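Local coordinates for protein fructosamine deglycase FrlB (Bacillus subtilis, PDB 3EUA) that converts a range of fructosamine 6-phosphates into glucose 6-phosphate and a free amino acid, working as a homooctamer, at residues K8-V13 / Y121-D126; E130-N135 / Q167-Y172. All coordinates share one frame; numbering follows the deposited sequence.

Contact 1. Residues K8-V13 / Y121-D126; sequences KVNREV and YVAQYD
Glu12, in the first turn of helix 11-20, holds the end of strand 121-124 through both carboxylate oxygens. Its OE2 accepts from Gln124 N at 2.9 Å, a nearly straight bond (170°). Its OE1 takes the side-chain NE2 of Gln124 at 3.3 Å. Both donors come from the syn side but out of the carboxylate plane, and the carboxylate and amide planes stand 64° apart. On its anti lone pair OE2 also accepts Asn10 ND2, so two donors grip that oxygen. Asn10 is the N-cap of the helix. A chi1 of 161° swings its amide back over the helix start, where Val13 N approaches OD1 from above the carbonyl plane (3.1 Å).

The tight part lies deeper. Val13 CG2 meets Ala123 CB at 3.7 Å, and both residues are buried; Val13 also rests on Ile144 of helix 137-153. The looser side is the longer, more bent bond from Gln124 NE2 to Glu12 OE1, between partly exposed side chains. Strand 121-124 is an outermost strand of the parallel sheet in the first SIS domain, and the helix packs over it. The paired donors on Glu12 are likely to favour its charged form, which would also suit the positive end of its helix.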
ATOM      1  N   LYS A   8     -21.799  14.338  21.142  1.00 32.12           N
ATOM      2  CA  LYS A   8     -20.819  15.027  20.315  1.00 31.38           C
ATOM      3  C   LYS A   8     -20.739  14.435  18.902  1.00 29.94           C
ATOM      4  O   LYS A   8     -20.038  14.981  18.050  1.00 30.06           O
ATOM      5  CB  LYS A   8     -19.435  14.962  20.986  1.00 31.78           C
ATOM      6  CG  LYS A   8     -19.351  15.592  22.385  1.00 32.16           C
ATOM      7  CD  LYS A   8     -17.948  15.392  22.965  1.00 32.88           C
ATOM      8  CE  LYS A   8     -17.777  16.010  24.363  1.00 34.90           C
ATOM      9  NZ  LYS A   8     -17.792  17.490  24.344  1.00 37.02           N
ATOM     10  N   VAL A   9     -21.454  13.334  18.643  1.00 28.14           N
ATOM     11  CA  VAL A   9     -21.418  12.674  17.347  1.00 26.81           C
ATOM     12  C   VAL A   9     -22.329  13.357  16.344  1.00 26.34           C
ATOM     13  O   VAL A   9     -23.437  13.763  16.668  1.00 26.32           O
ATOM     14  CB  VAL A   9     -21.758  11.158  17.446  1.00 26.59           C
ATOM     15  CG1 VAL A   9     -21.826  10.517  16.106  1.00 25.30           C
ATOM     16  CG2 VAL A   9     -20.685  10.444  18.227  1.00 27.22           C
ATOM     17  N   ASN A  10     -21.806  13.546  15.141  1.00 25.69           N
ATOM     18  CA  ASN A  10     -22.531  14.097  13.998  1.00 25.88           C
ATOM     19  C   ASN A  10     -23.908  13.415  13.953  1.00 25.35           C
ATOM     20  O   ASN A  10     -24.020  12.182  14.036  1.00 24.78           O
ATOM     21  CB  ASN A  10     -21.649  13.913  12.707  1.00 26.21           C
ATOM     22  CG  ASN A  10     -22.414  14.000  11.350  1.00 28.92           C
ATOM     23  OD1 ASN A  10     -23.585  13.636  11.221  1.00 31.84           O
ATOM     24  ND2 ASN A  10     -21.672  14.370  10.293  1.00 32.00           N
ATOM     25  N   ARG A  11     -24.976  14.205  13.851  1.00 25.42           N
ATOM     26  CA  ARG A  11     -26.346  13.629  13.836  1.00 25.19           C
ATOM     27  C   ARG A  11     -26.595  12.607  12.740  1.00 24.44           C
ATOM     28  O   ARG A  11     -27.341  11.643  12.922  1.00 22.47           O
ATOM     29  CB  ARG A  11     -27.432  14.700  13.759  1.00 25.69           C
ATOM     30  CG  ARG A  11     -27.683  15.394  15.084  1.00 26.89           C
ATOM     31  CD  ARG A  11     -28.937  16.269  15.035  1.00 29.37           C
ATOM     32  NE  ARG A  11     -29.220  16.851  16.356  1.00 32.55           N
ATOM     33  CZ  ARG A  11     -28.654  17.958  16.853  1.00 34.39           C
ATOM     34  NH1 ARG A  11     -29.005  18.371  18.062  1.00 34.42           N
ATOM     35  NH2 ARG A  11     -27.751  18.653  16.162  1.00 35.59           N
ATOM     36  N   GLU A  12     -25.968  12.810  11.591  1.00 24.39           N
ATOM     37  CA  GLU A  12     -26.126  11.889  10.483  1.00 25.05           C
ATOM     38  C   GLU A  12     -25.430  10.569  10.833  1.00 23.89           C
ATOM     39  O   GLU A  12     -25.911   9.489  10.486  1.00 24.04           O
ATOM     40  CB  GLU A  12     -25.540  12.515   9.218  1.00 25.82           C
ATOM     41  CG  GLU A  12     -26.117  13.920   8.826  1.00 27.90           C
ATOM     42  CD  GLU A  12     -25.137  14.740   7.951  1.00 29.53           C
ATOM     43  OE1 GLU A  12     -25.583  15.303   6.923  1.00 34.59           O
ATOM     44  OE2 GLU A  12     -23.919  14.818   8.259  1.00 32.05           O
ATOM     45  N   VAL A  13     -24.277  10.666  11.486  1.00 23.02           N
ATOM     46  CA  VAL A  13     -23.522   9.500  11.934  1.00 22.32           C
ATOM     47  C   VAL A  13     -24.347   8.782  13.025  1.00 22.38           C
ATOM     48  O   VAL A  13     -24.450   7.586  13.039  1.00 22.29           O
ATOM     49  CB  VAL A  13     -22.100   9.922  12.449  1.00 22.19           C
ATOM     50  CG1 VAL A  13     -21.429   8.795  13.241  1.00 21.89           C
ATOM     51  CG2 VAL A  13     -21.224  10.386  11.265  1.00 20.96           C
ATOM     52  N   TYR A 121     -26.201   6.414   3.126  1.00 22.22           N
ATOM     53  CA  TYR A 121     -26.041   7.318   4.258  1.00 22.11           C
ATOM     54  C   TYR A 121     -24.965   8.342   3.904  1.00 22.22           C
ATOM     55  O   TYR A 121     -23.999   8.010   3.224  1.00 21.05           O
ATOM     56  CB  TYR A 121     -25.634   6.548   5.524  1.00 22.48           C
ATOM     57  CG  TYR A 121     -26.727   5.673   6.101  1.00 22.31           C
ATOM     58  CD1 TYR A 121     -26.885   4.353   5.679  1.00 22.49           C
ATOM     59  CD2 TYR A 121     -27.610   6.172   7.069  1.00 23.59           C
ATOM     60  CE1 TYR A 121     -27.863   3.561   6.201  1.00 23.32           C
ATOM     61  CE2 TYR A 121     -28.621   5.377   7.577  1.00 23.12           C
ATOM     62  CZ  TYR A 121     -28.723   4.073   7.142  1.00 22.30           C
ATOM     63  OH  TYR A 121     -29.703   3.256   7.629  1.00 24.47           O
ATOM     64  N   VAL A 122     -25.147   9.578   4.359  1.00 22.45           N
ATOM     65  CA  VAL A 122     -24.224  10.657   4.100  1.00 23.17           C
ATOM     66  C   VAL A 122     -23.867  11.358   5.390  1.00 23.70           C
ATOM     67  O   VAL A 122     -24.740  11.698   6.161  1.00 24.00           O
ATOM     68  CB  VAL A 122     -24.824  11.711   3.146  1.00 23.83           C
ATOM     69  CG1 VAL A 122     -23.830  12.876   2.955  1.00 24.20           C
ATOM     70  CG2 VAL A 122     -25.175  11.081   1.798  1.00 24.36           C
ATOM     71  N   ALA A 123     -22.575  11.575   5.612  1.00 23.57           N
ATOM     72  CA  ALA A 123     -22.087  12.258   6.788  1.00 24.11           C
ATOM     73  C   ALA A 123     -21.190  13.392   6.315  1.00 24.65           C
ATOM     74  O   ALA A 123     -20.203  13.170   5.650  1.00 25.62           O
ATOM     75  CB  ALA A 123     -21.310  11.279   7.652  1.00 24.15           C
ATOM     76  N   GLN A 124     -21.517  14.610   6.639  1.00 24.85           N
ATOM     77  CA  GLN A 124     -20.677  15.667   6.181  1.00 24.89           C
ATOM     78  C   GLN A 124     -19.623  15.927   7.219  1.00 24.94           C
ATOM     79  O   GLN A 124     -19.721  15.480   8.367  1.00 25.63           O
ATOM     80  CB  GLN A 124     -21.455  16.940   6.028  1.00 25.47           C
ATOM     81  CG  GLN A 124     -22.674  16.900   5.170  1.00 26.72           C
ATOM     82  CD  GLN A 124     -23.422  18.210   5.360  1.00 27.45           C
ATOM     83  OE1 GLN A 124     -22.807  19.284   5.390  1.00 27.06           O
ATOM     84  NE2 GLN A 124     -24.718  18.129   5.538  1.00 28.47           N
ATOM     85  N   TYR A 125     -18.614  16.669   6.813  1.00 25.08           N
ATOM     86  CA  TYR A 125     -17.569  17.075   7.733  1.00 24.70           C
ATOM     87  C   TYR A 125     -17.285  18.535   7.495  1.00 25.28           C
ATOM     88  O   TYR A 125     -17.649  19.072   6.440  1.00 25.26           O
ATOM     89  CB  TYR A 125     -16.331  16.204   7.526  1.00 23.81           C
ATOM     90  CG  TYR A 125     -15.644  16.219   6.157  1.00 22.77           C
ATOM     91  CD1 TYR A 125     -14.775  17.246   5.798  1.00 20.86           C
ATOM     92  CD2 TYR A 125     -15.786  15.152   5.279  1.00 22.60           C
ATOM     93  CE1 TYR A 125     -14.134  17.250   4.587  1.00 23.49           C
ATOM     94  CE2 TYR A 125     -15.126  15.134   4.044  1.00 25.19           C
ATOM     95  CZ  TYR A 125     -14.297  16.168   3.704  1.00 22.90           C
ATOM     96  OH  TYR A 125     -13.632  16.160   2.510  1.00 24.42           O
ATOM     97  N   ASP A 126     -16.682  19.180   8.480  1.00 26.20           N
ATOM     98  CA  ASP A 126     -16.364  20.584   8.355  1.00 27.00           C
ATOM     99  C   ASP A 126     -14.920  20.722   7.894  1.00 28.65           C
ATOM    100  O   ASP A 126     -14.088  19.834   8.094  1.00 27.52           O
ATOM    101  CB  ASP A 126     -16.745  21.341   9.601  1.00 26.98           C
ATOM    102  CG  ASP A 126     -18.253  21.525   9.690  1.00 27.11           C
ATOM    103  OD1 ASP A 126     -18.955  21.272   8.674  1.00 27.51           O
ATOM    104  OD2 ASP A 126     -18.746  21.980  10.719  1.00 26.94           O
TER

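Contact 2. Residues E130-N135 / Q167-Y172; sequences EALAIN and QLQAVY
The backbones of 130-135 and helix 158-190 come nearest at Ala133 and Gln169, with CA atoms 5.2 Å apart. Residues 130-135 run as an extended loop that curls into a 3-10 turn at 133-135, closed by Asn135 N to Leu132 O at 2.9 Å. Gln169 makes the polar link. Its chain bends at chi2 (61°), which brings OE1 to Ala133 N at 2.7 Å. Ala133 N lies 18° from the carbonyl plane and the bond is bent (137°). The amide NE2 is held by Glu173, one helix turn on, which limits rotation of the group. This loop leads from the last strand of the first SIS domain into helix 137-153, and the long helix 158-190 packs against its Leu132-Ala133 part. Leu132 crosses the glutamine at about a right angle, its CD2 3.9 Å from Gln169 CG. With an alanine at Gln169, Ala133 N is likely to lose this acceptor, Leu132 CD2 its neighbour and Glu173 its amide partner. Ala133 CB points toward the helix, 4.0 Å from Leu168 CB and 3.6 Å from Tyr172 CE2, and meets the tyrosine ring obliquely. Leu168 and Tyr172 also pack on Leu297 of helix 288-313.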
ATOM      1  N   GLU A 130     -11.841  27.394  10.721  1.00 32.39           N
ATOM      2  CA  GLU A 130     -12.729  27.304  11.862  1.00 31.94           C
ATOM      3  C   GLU A 130     -13.095  25.852  12.260  1.00 29.07           C
ATOM      4  O   GLU A 130     -13.684  25.641  13.273  1.00 28.09           O
ATOM      5  CB  GLU A 130     -14.053  28.014  11.516  1.00 32.22           C
ATOM      6  CG  GLU A 130     -14.014  29.496  11.070  1.00 35.48           C
ATOM      7  CD  GLU A 130     -15.444  30.087  10.776  1.00 37.15           C
ATOM      8  OE1 GLU A 130     -16.344  29.359  10.273  1.00 40.93           O
ATOM      9  OE2 GLU A 130     -15.662  31.308  11.041  1.00 45.62           O
ATOM     10  N   ALA A 131     -12.765  24.870  11.442  1.00 26.89           N
ATOM     11  CA  ALA A 131     -13.137  23.480  11.727  1.00 25.79           C
ATOM     12  C   ALA A 131     -12.394  22.918  12.941  1.00 24.68           C
ATOM     13  O   ALA A 131     -11.157  23.059  13.024  1.00 24.46           O
ATOM     14  CB  ALA A 131     -12.886  22.599  10.479  1.00 25.96           C
ATOM     15  N   LEU A 132     -13.129  22.292  13.870  1.00 22.69           N
ATOM     16  CA  LEU A 132     -12.516  21.675  15.054  1.00 21.73           C
ATOM     17  C   LEU A 132     -12.207  20.212  14.690  1.00 20.82           C
ATOM     18  O   LEU A 132     -12.931  19.588  13.913  1.00 19.31           O
ATOM     19  CB  LEU A 132     -13.416  21.812  16.273  1.00 21.80           C
ATOM     20  CG  LEU A 132     -13.826  23.247  16.563  1.00 22.54           C
ATOM     21  CD1 LEU A 132     -14.727  23.257  17.804  1.00 23.86           C
ATOM     22  CD2 LEU A 132     -12.639  24.180  16.730  1.00 22.46           C
ATOM     23  N   ALA A 133     -11.134  19.671  15.267  1.00 19.85           N
ATOM     24  CA  ALA A 133     -10.692  18.304  14.951  1.00 19.48           C
ATOM     25  C   ALA A 133     -11.799  17.257  14.863  1.00 19.35           C
ATOM     26  O   ALA A 133     -11.879  16.505  13.859  1.00 19.54           O
ATOM     27  CB  ALA A 133      -9.592  17.809  15.949  1.00 17.65           C
ATOM     28  N   ILE A 134     -12.649  17.218  15.878  1.00 18.78           N
ATOM     29  CA  ILE A 134     -13.716  16.228  15.949  1.00 18.95           C
ATOM     30  C   ILE A 134     -14.691  16.280  14.747  1.00 19.40           C
ATOM     31  O   ILE A 134     -15.293  15.296  14.363  1.00 19.13           O
ATOM     32  CB  ILE A 134     -14.460  16.408  17.241  1.00 18.63           C
ATOM     33  CG1 ILE A 134     -15.545  15.330  17.390  1.00 18.37           C
ATOM     34  CG2 ILE A 134     -15.044  17.875  17.351  1.00 18.71           C
ATOM     35  CD1 ILE A 134     -15.988  15.191  18.889  1.00 16.51           C
ATOM     36  N   ASN A 135     -14.828  17.467  14.152  1.00 19.88           N
ATOM     37  CA  ASN A 135     -15.735  17.678  13.019  1.00 20.24           C
ATOM     38  C   ASN A 135     -15.095  17.627  11.632  1.00 20.11           C
ATOM     39  O   ASN A 135     -15.763  17.832  10.593  1.00 20.43           O
ATOM     40  CB  ASN A 135     -16.389  19.068  13.176  1.00 20.76           C
ATOM     41  CG  ASN A 135     -17.153  19.200  14.501  1.00 20.61           C
ATOM     42  OD1 ASN A 135     -17.815  18.261  14.927  1.00 19.69           O
ATOM     43  ND2 ASN A 135     -17.016  20.339  15.163  1.00 18.03           N
ATOM     44  N   GLN A 167     -10.887  16.685  22.717  1.00 22.00           N
ATOM     45  CA  GLN A 167      -9.672  17.258  23.316  1.00 21.88           C
ATOM     46  C   GLN A 167      -8.537  17.474  22.300  1.00 21.14           C
ATOM     47  O   GLN A 167      -7.578  18.201  22.577  1.00 20.56           O
ATOM     48  CB  GLN A 167      -9.147  16.321  24.384  1.00 21.71           C
ATOM     49  CG  GLN A 167     -10.069  16.149  25.555  1.00 25.59           C
ATOM     50  CD  GLN A 167     -10.134  17.370  26.457  1.00 27.86           C
ATOM     51  OE1 GLN A 167      -9.220  18.192  26.495  1.00 30.01           O
ATOM     52  NE2 GLN A 167     -11.202  17.461  27.235  1.00 32.88           N
ATOM     53  N   LEU A 168      -8.647  16.886  21.109  1.00 20.31           N
ATOM     54  CA  LEU A 168      -7.555  16.961  20.132  1.00 19.94           C
ATOM     55  C   LEU A 168      -7.353  18.357  19.518  1.00 20.26           C
ATOM     56  O   LEU A 168      -6.252  18.684  19.082  1.00 20.22           O
ATOM     57  CB  LEU A 168      -7.762  15.931  19.010  1.00 20.12           C
ATOM     58  CG  LEU A 168      -6.477  15.452  18.350  1.00 19.68           C
ATOM     59  CD1 LEU A 168      -5.641  14.669  19.408  1.00 20.83           C
ATOM     60  CD2 LEU A 168      -6.794  14.600  17.150  1.00 20.48           C
ATOM     61  N   GLN A 169      -8.390  19.193  19.467  1.00 20.57           N
ATOM     62  CA  GLN A 169      -8.184  20.519  18.895  1.00 20.95           C
ATOM     63  C   GLN A 169      -7.166  21.286  19.734  1.00 20.63           C
ATOM     64  O   GLN A 169      -6.337  21.971  19.181  1.00 20.92           O
ATOM     65  CB  GLN A 169      -9.465  21.327  18.748  1.00 21.59           C
ATOM     66  CG  GLN A 169      -9.286  22.646  17.963  1.00 22.18           C
ATOM     67  CD  GLN A 169      -8.826  22.438  16.551  1.00 23.67           C
ATOM     68  OE1 GLN A 169      -9.192  21.440  15.904  1.00 23.90           O
ATOM     69  NE2 GLN A 169      -8.049  23.407  16.020  1.00 26.30           N
ATOM     70  N   ALA A 170      -7.212  21.157  21.060  1.00 20.59           N
ATOM     71  CA  ALA A 170      -6.255  21.848  21.914  1.00 20.57           C
ATOM     72  C   ALA A 170      -4.840  21.318  21.638  1.00 20.48           C
ATOM     73  O   ALA A 170      -3.865  22.080  21.674  1.00 20.22           O
ATOM     74  CB  ALA A 170      -6.623  21.680  23.382  1.00 21.15           C
ATOM     75  N   VAL A 171      -4.744  20.022  21.324  1.00 20.69           N
ATOM     76  CA  VAL A 171      -3.454  19.392  20.986  1.00 20.44           C
ATOM     77  C   VAL A 171      -2.908  20.030  19.699  1.00 20.87           C
ATOM     78  O   VAL A 171      -1.717  20.361  19.629  1.00 20.48           O
ATOM     79  CB  VAL A 171      -3.562  17.836  20.800  1.00 20.90           C
ATOM     80  CG1 VAL A 171      -2.175  17.218  20.597  1.00 18.73           C
ATOM     81  CG2 VAL A 171      -4.264  17.153  22.018  1.00 19.49           C
ATOM     82  N   TYR A 172      -3.780  20.183  18.698  1.00 20.38           N
ATOM     83  CA  TYR A 172      -3.434  20.843  17.436  1.00 20.30           C
ATOM     84  C   TYR A 172      -2.874  22.227  17.682  1.00 20.52           C
ATOM     85  O   TYR A 172      -1.837  22.570  17.166  1.00 20.33           O
ATOM     86  CB  TYR A 172      -4.683  20.994  16.596  1.00 19.52           C
ATOM     87  CG  TYR A 172      -5.195  19.795  15.833  1.00 19.87           C
ATOM     88  CD1 TYR A 172      -4.776  18.492  16.086  1.00 19.70           C
ATOM     89  CD2 TYR A 172      -6.172  19.986  14.892  1.00 18.60           C
ATOM     90  CE1 TYR A 172      -5.305  17.412  15.352  1.00 20.16           C
ATOM     91  CE2 TYR A 172      -6.690  18.946  14.156  1.00 21.74           C
ATOM     92  CZ  TYR A 172      -6.270  17.667  14.378  1.00 19.66           C
ATOM     93  OH  TYR A 172      -6.876  16.693  13.619  1.00 20.53           O
TER

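The two contacts follow one another along the chain, contact 1 closing before contact 2 opens, and their centres lie about 16 Å apart. Strand 121-124 of contact 1 runs on into the loop of contact 2, and the two touch directly. Asp126 N probably bonds to Asn135 O at 2.7 Å, and Lys8 CB packs on Ile134 CD1. Helices 137-153 and 158-190 tie them further: Gln143 bonds to Asn10 and, weakly, to Ile134, while Lys8 forms a salt bridge to Asp166. Contact 1 thus joins the N-terminal helix to the first sheet. Contact 2 joins the same domain to the long helix that leads into the second SIS half.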